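Local coordinates for putative cyclohexadienyl dehydrogenase and ADH prephenate dehydrogenase (Rhizobium meliloti, PDB 4WJI), which probably catalyses the NAD(P)-dependent oxidative decarboxylation of prephenate to 4-hydroxyphenylpyruvate in tyrosine biosynthesis, at residues Asp96-Met108 with Pro177-His189. Numbering follows the deposited sequence.
Sequences DVGSTKGSVIAQM and PKHHDKVLAIVSH. With NAP (NADP nicotinamide-adenine-dinucleotide phosphate), chain B; TYR (tyrosine), chain C.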
loop_
_atom_site.group_PDB
_atom_site.type_symbol
_atom_site.label_atom_id
_atom_site.label_comp_id
_atom_site.label_asym_id
_atom_site.label_seq_id
_atom_site.Cartn_x
_atom_site.Cartn_y
_atom_site.Cartn_z
ATOM N N ASP A 96 5.945 20.661 -18.062
ATOM C CA ASP A 96 4.829 20.233 -17.284
ATOM C C ASP A 96 5.261 19.121 -16.372
ATOM O O ASP A 96 6.444 18.676 -16.306
ATOM C CB ASP A 96 3.694 19.767 -18.204
ATOM C CG ASP A 96 3.889 18.326 -18.657
ATOM O OD1 ASP A 96 4.970 18.069 -19.211
ATOM O OD2 ASP A 96 2.988 17.425 -18.443
ATOM N N VAL A 97 4.341 18.703 -15.564
ATOM C CA VAL A 97 4.609 17.620 -14.605
ATOM C C VAL A 97 3.563 16.485 -14.684
ATOM O O VAL A 97 3.460 15.675 -13.777
ATOM C CB VAL A 97 4.637 18.190 -13.186
ATOM C CG1 VAL A 97 5.803 19.147 -13.011
ATOM C CG2 VAL A 97 3.321 18.861 -12.806
ATOM N N GLY A 98 2.743 16.476 -15.720
ATOM C CA GLY A 98 1.635 15.533 -15.856
ATOM C C GLY A 98 1.994 14.054 -15.757
ATOM O O GLY A 98 3.077 13.604 -16.183
ATOM N N SER A 99 1.056 13.281 -15.197
ATOM C CA SER A 99 1.205 11.870 -14.995
ATOM C C SER A 99 1.110 11.012 -16.271
ATOM O O SER A 99 1.401 9.811 -16.244
ATOM C CB SER A 99 0.171 11.414 -13.956
ATOM O OG SER A 99 0.398 12.035 -12.691
ATOM N N THR A 100 0.609 11.619 -17.335
ATOM C CA THR A 100 0.616 11.112 -18.702
ATOM C C THR A 100 1.449 12.073 -19.562
ATOM O O THR A 100 1.581 13.249 -19.227
ATOM C CB THR A 100 -0.813 10.946 -19.295
ATOM O OG1 THR A 100 -1.371 12.221 -19.548
ATOM C CG2 THR A 100 -1.715 10.240 -18.348
ATOM N N LYS A 101 2.018 11.573 -20.660
ATOM C CA LYS A 101 2.840 12.447 -21.516
ATOM C C LYS A 101 2.367 12.525 -22.975
ATOM O O LYS A 101 2.439 13.568 -23.591
ATOM C CB LYS A 101 4.311 12.027 -21.427
ATOM C CG LYS A 101 4.981 12.240 -20.054
ATOM C CD LYS A 101 5.706 13.561 -19.855
ATOM C CE LYS A 101 4.836 14.768 -19.839
ATOM N NZ LYS A 101 3.947 14.951 -18.691
ATOM N N GLY A 102 1.963 11.396 -23.571
ATOM C CA GLY A 102 1.547 11.419 -24.980
ATOM C C GLY A 102 0.416 12.388 -25.205
ATOM O O GLY A 102 0.412 13.184 -26.167
ATOM N N SER A 103 -0.566 12.332 -24.319
ATOM C CA SER A 103 -1.718 13.208 -24.397
ATOM C C SER A 103 -1.357 14.662 -24.211
ATOM O O SER A 103 -1.864 15.539 -24.925
ATOM C CB SER A 103 -2.828 12.844 -23.405
ATOM O OG SER A 103 -2.431 13.106 -22.051
ATOM N N VAL A 104 -0.493 14.918 -23.235
ATOM C CA VAL A 104 -0.108 16.275 -22.935
ATOM C C VAL A 104 0.613 16.886 -24.125
ATOM O O VAL A 104 0.342 18.047 -24.516
ATOM C CB VAL A 104 0.756 16.310 -21.656
ATOM C CG1 VAL A 104 1.278 17.708 -21.424
ATOM C CG2 VAL A 104 -0.067 15.842 -20.440
ATOM N N ILE A 105 1.544 16.145 -24.717
ATOM C CA ILE A 105 2.244 16.646 -25.889
ATOM C C ILE A 105 1.250 16.951 -27.040
ATOM O O ILE A 105 1.312 18.019 -27.653
ATOM C CB ILE A 105 3.361 15.697 -26.317
ATOM C CG1 ILE A 105 4.447 15.653 -25.246
ATOM C CG2 ILE A 105 3.960 16.094 -27.645
ATOM C CD1 ILE A 105 5.386 14.482 -25.382
ATOM N N ALA A 106 0.351 16.026 -27.307
ATOM C CA ALA A 106 -0.614 16.233 -28.381
ATOM C C ALA A 106 -1.532 17.423 -28.169
ATOM O O ALA A 106 -1.935 18.075 -29.144
ATOM C CB ALA A 106 -1.450 14.987 -28.569
ATOM N N GLN A 107 -1.894 17.668 -26.921
ATOM C CA GLN A 107 -2.815 18.755 -26.560
ATOM C C GLN A 107 -2.128 20.110 -26.544
ATOM O O GLN A 107 -2.759 21.124 -26.856
ATOM C CB GLN A 107 -3.403 18.555 -25.156
ATOM C CG GLN A 107 -4.497 17.507 -25.021
ATOM C CD GLN A 107 -5.521 17.840 -23.922
ATOM O OE1 GLN A 107 -5.319 18.716 -23.068
ATOM N NE2 GLN A 107 -6.621 17.125 -23.940
HETATM N N MSE A 108 -0.849 20.133 -26.144
HETATM C CA MSE A 108 -0.159 21.398 -25.967
HETATM C C MSE A 108 0.628 21.864 -27.169
HETATM O O MSE A 108 0.630 23.050 -27.488
HETATM C CB MSE A 108 0.813 21.357 -24.776
HETATM C CG MSE A 108 0.099 21.144 -23.426
HETATM SE SE MSE A 108 1.306 21.317 -21.864
HETATM C CE MSE A 108 1.439 23.270 -21.799
ATOM N N PRO A 177 7.724 9.489 -25.358
ATOM C CA PRO A 177 6.438 9.568 -24.625
ATOM C C PRO A 177 5.599 8.298 -24.624
ATOM O O PRO A 177 4.935 8.026 -23.609
ATOM C CB PRO A 177 5.659 10.666 -25.348
ATOM C CG PRO A 177 6.626 11.431 -26.122
ATOM C CD PRO A 177 7.815 10.556 -26.396
ATOM N N LYS A 178 5.554 7.542 -25.730
ATOM C CA LYS A 178 4.775 6.309 -25.732
ATOM C C LYS A 178 5.346 5.297 -24.767
ATOM O O LYS A 178 4.582 4.592 -24.101
ATOM C CB LYS A 178 4.649 5.710 -27.134
ATOM C CG LYS A 178 3.737 6.556 -28.015
ATOM C CD LYS A 178 3.156 5.797 -29.195
ATOM C CE LYS A 178 2.120 6.644 -29.939
ATOM N NZ LYS A 178 2.616 7.988 -30.356
ATOM N N HIS A 179 6.677 5.196 -24.699
ATOM C CA HIS A 179 7.285 4.282 -23.728
ATOM C C HIS A 179 6.986 4.720 -22.299
ATOM O O HIS A 179 6.634 3.890 -21.440
ATOM C CB HIS A 179 8.769 4.127 -23.960
ATOM C CG HIS A 179 9.420 3.101 -23.094
ATOM N ND1 HIS A 179 9.095 1.767 -23.139
ATOM C CD2 HIS A 179 10.354 3.226 -22.126
ATOM C CE1 HIS A 179 9.816 1.109 -22.248
ATOM N NE2 HIS A 179 10.590 1.975 -21.623
ATOM N N HIS A 180 7.093 6.027 -22.027
ATOM C CA HIS A 180 6.668 6.563 -20.716
ATOM C C HIS A 180 5.280 6.098 -20.326
ATOM O O HIS A 180 5.037 5.664 -19.210
ATOM C CB HIS A 180 6.753 8.083 -20.682
ATOM C CG HIS A 180 6.066 8.704 -19.491
ATOM N ND1 HIS A 180 4.708 8.835 -19.407
ATOM C CD2 HIS A 180 6.563 9.191 -18.328
ATOM C CE1 HIS A 180 4.390 9.389 -18.239
ATOM N NE2 HIS A 180 5.498 9.598 -17.562
ATOM N N ASP A 181 4.333 6.234 -21.243
ATOM C CA ASP A 181 2.963 5.933 -20.967
ATOM C C ASP A 181 2.726 4.424 -20.700
ATOM O O ASP A 181 1.902 4.074 -19.847
ATOM C CB ASP A 181 2.042 6.506 -22.056
ATOM C CG ASP A 181 1.957 8.075 -22.021
ATOM O OD1 ASP A 181 2.448 8.719 -21.046
ATOM O OD2 ASP A 181 1.380 8.658 -22.992
ATOM N N LYS A 182 3.529 3.559 -21.339
ATOM C CA LYS A 182 3.456 2.117 -21.058
ATOM C C LYS A 182 4.027 1.823 -19.661
ATOM O O LYS A 182 3.428 1.069 -18.862
ATOM C CB LYS A 182 4.226 1.314 -22.093
ATOM C CG LYS A 182 4.026 -0.180 -22.015
ATOM N N VAL A 183 5.205 2.367 -19.381
ATOM C CA VAL A 183 5.865 2.168 -18.090
ATOM C C VAL A 183 4.950 2.663 -16.953
ATOM O O VAL A 183 4.697 1.950 -15.953
ATOM C CB VAL A 183 7.232 2.865 -18.033
ATOM C CG1 VAL A 183 7.841 2.777 -16.635
ATOM C CG2 VAL A 183 8.224 2.234 -19.027
ATOM N N LEU A 184 4.415 3.878 -17.088
ATOM C CA LEU A 184 3.572 4.416 -16.015
ATOM C C LEU A 184 2.236 3.678 -15.874
ATOM O O LEU A 184 1.666 3.633 -14.783
ATOM C CB LEU A 184 3.425 5.937 -16.076
ATOM C CG LEU A 184 4.571 6.732 -15.440
ATOM C CD1 LEU A 184 4.538 6.625 -13.946
ATOM C CD2 LEU A 184 5.977 6.388 -15.944
ATOM N N ALA A 185 1.759 3.085 -16.956
ATOM C CA ALA A 185 0.535 2.302 -16.882
ATOM C C ALA A 185 0.684 1.161 -15.887
ATOM O O ALA A 185 -0.247 0.897 -15.165
ATOM C CB ALA A 185 0.101 1.784 -18.252
ATOM N N ILE A 186 1.854 0.513 -15.852
ATOM C CA ILE A 186 2.045 -0.602 -14.905
ATOM C C ILE A 186 2.528 -0.148 -13.546
ATOM O O ILE A 186 2.077 -0.724 -12.563
ATOM C CB ILE A 186 2.904 -1.755 -15.503
ATOM C CG1 ILE A 186 2.991 -2.943 -14.546
ATOM C CG2 ILE A 186 4.288 -1.295 -15.907
ATOM C CD1 ILE A 186 1.627 -3.565 -14.211
ATOM N N VAL A 187 3.474 0.808 -13.473
ATOM C CA VAL A 187 4.052 1.167 -12.146
ATOM C C VAL A 187 3.179 2.135 -11.370
ATOM O O VAL A 187 3.373 2.301 -10.149
ATOM C CB VAL A 187 5.497 1.759 -12.151
ATOM C CG1 VAL A 187 6.525 0.755 -12.646
ATOM C CG2 VAL A 187 5.578 3.078 -12.908
ATOM N N SER A 188 2.216 2.800 -12.015
ATOM C CA SER A 188 1.418 3.805 -11.319
ATOM C C SER A 188 -0.078 3.707 -11.582
ATOM O O SER A 188 -0.872 3.683 -10.659
ATOM C CB SER A 188 1.913 5.214 -11.742
ATOM O OG SER A 188 1.165 6.224 -11.076
ATOM N N HIS A 189 -0.478 3.694 -12.857
ATOM C CA HIS A 189 -1.875 3.822 -13.158
ATOM C C HIS A 189 -2.697 2.592 -12.781
ATOM O O HIS A 189 -3.715 2.733 -12.109
ATOM C CB HIS A 189 -2.102 4.258 -14.616
ATOM C CG HIS A 189 -1.318 5.485 -14.970
ATOM N ND1 HIS A 189 -1.057 5.832 -16.279
ATOM C CD2 HIS A 189 -0.661 6.384 -14.198
ATOM C CE1 HIS A 189 -0.334 6.936 -16.295
ATOM N NE2 HIS A 189 -0.065 7.284 -15.035
HETATM P PA NAP B . -3.655 19.433 -7.102
HETATM O O1A NAP B . -2.944 19.471 -5.804
HETATM O O2A NAP B . -5.096 19.063 -7.193
HETATM O O5B NAP B . -3.504 20.881 -7.781
HETATM C C5B NAP B . -4.256 21.206 -8.943
HETATM C C4B NAP B . -3.877 22.572 -9.512
HETATM O O4B NAP B . -4.441 22.679 -10.814
HETATM C C3B NAP B . -4.473 23.725 -8.726
HETATM O O3B NAP B . -3.703 24.904 -8.891
HETATM C C2B NAP B . -5.790 23.960 -9.417
HETATM O O2B NAP B . -6.218 25.289 -9.305
HETATM C C1B NAP B . -5.426 23.698 -10.852
HETATM N N9A NAP B . -6.523 23.300 -11.776
HETATM C C8A NAP B . -7.408 22.329 -11.618
HETATM N N7A NAP B . -8.217 22.176 -12.635
HETATM C C5A NAP B . -7.832 23.133 -13.525
HETATM C C6A NAP B . -8.305 23.499 -14.801
HETATM N N6A NAP B . -9.341 22.855 -15.373
HETATM N N1A NAP B . -7.675 24.476 -15.419
HETATM C C2A NAP B . -6.655 25.080 -14.834
HETATM N N3A NAP B . -6.149 24.821 -13.643
HETATM C C4A NAP B . -6.771 23.836 -13.006
HETATM O O3 NAP B . -2.850 18.538 -8.159
HETATM P PN NAP B . -1.350 17.992 -8.227
HETATM O O1N NAP B . -1.337 16.798 -7.415
HETATM O O2N NAP B . -0.390 19.064 -7.970
HETATM O O5D NAP B . -1.263 17.495 -9.760
HETATM C C5D NAP B . -0.915 18.357 -10.814
HETATM C C4D NAP B . -0.319 17.527 -11.948
HETATM O O4D NAP B . 0.760 16.777 -11.429
HETATM C C3D NAP B . -1.268 16.522 -12.527
HETATM O O3D NAP B . -1.119 16.478 -13.936
HETATM C C2D NAP B . -0.865 15.207 -11.904
HETATM O O2D NAP B . -1.179 14.145 -12.767
HETATM C C1D NAP B . 0.645 15.427 -11.808
HETATM N N1N NAP B . 1.329 14.693 -10.732
HETATM C C2N NAP B . 0.720 14.462 -9.566
HETATM C C3N NAP B . 1.354 13.775 -8.559
HETATM C C7N NAP B . 0.714 13.454 -7.228
HETATM O O7N NAP B . 1.187 12.582 -6.552
HETATM N N7N NAP B . -0.339 14.155 -6.871
HETATM C C4N NAP B . 2.636 13.345 -8.782
HETATM C C5N NAP B . 3.240 13.622 -9.980
HETATM C C6N NAP B . 2.565 14.277 -10.974
HETATM P P2B NAP B . -7.429 25.708 -8.333
HETATM O O1X NAP B . -7.184 25.028 -7.028
HETATM O O2X NAP B . -7.304 27.203 -8.257
HETATM O O3X NAP B . -8.742 25.247 -8.937
HETATM N N TYR C . 0.536 10.120 -5.346
HETATM C CA TYR C . 1.245 8.813 -5.346
HETATM C C TYR C . 1.453 8.352 -3.929
HETATM O O TYR C . 0.999 9.052 -3.027
HETATM C CB TYR C . 2.585 8.909 -6.085
HETATM C CG TYR C . 2.490 9.353 -7.539
HETATM C CD1 TYR C . 1.295 9.317 -8.259
HETATM C CD2 TYR C . 3.607 9.822 -8.180
HETATM C CE1 TYR C . 1.235 9.734 -9.578
HETATM C CE2 TYR C . 3.588 10.210 -9.496
HETATM C CZ TYR C . 2.412 10.195 -10.200
HETATM O OH TYR C . 2.356 10.642 -11.494
HETATM O OXT TYR C . 2.081 7.285 -3.734
HETATM O O HOH W 1 -0.991 9.951 -22.679
#
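Asp181 grips the start of helix 102-108 with both carboxylate oxygens. Lys101 N donates to OD1 of Asp181 on its syn lone pair (2.9 Å, N-H...O angle 154°), and Gly102 N reaches OD2 of Asp181 at 2.9 Å, 20° out of the carboxylate plane. OD1 also takes ND1 of His180 from the anti side, while a water relays OD2 to Ser103 N. With an alanine here, both amides would probably lose their carboxylate acceptors and His180 ND1 its bond, leaving that ring its tie from NE2 to His122. Over the imidazole lies a CH-pi contact: Lys101 CG stands 3.5 Å from the centroid of the His180 ring, 12° off its normal, with Leu184 CD2 on the opposite face. Loop 97-101 follows strand 93-96 of the Rossmann-type nucleotide-binding domain; helix 177-203 belongs to the dimerization-domain family region. Ser99 OG hydrogen-bonds NADP O2D (2.6 Å) and the bound tyrosine OH (2.7 Å), while Ser99 O receives a weak bond from His189 NE2; ND1 of His189 is hydrogen-bonded to Asn242 ND2. The Lys101 chain folds back beyond CG, its NZ salt-bridged to Asp96 OD2 (2.7 Å) and bonded to the carbonyls of Gly98, Thr100 and Gly121. Apolar contact is tight where Ile105 CD1 meets Pro177 CG at 3.4 Å.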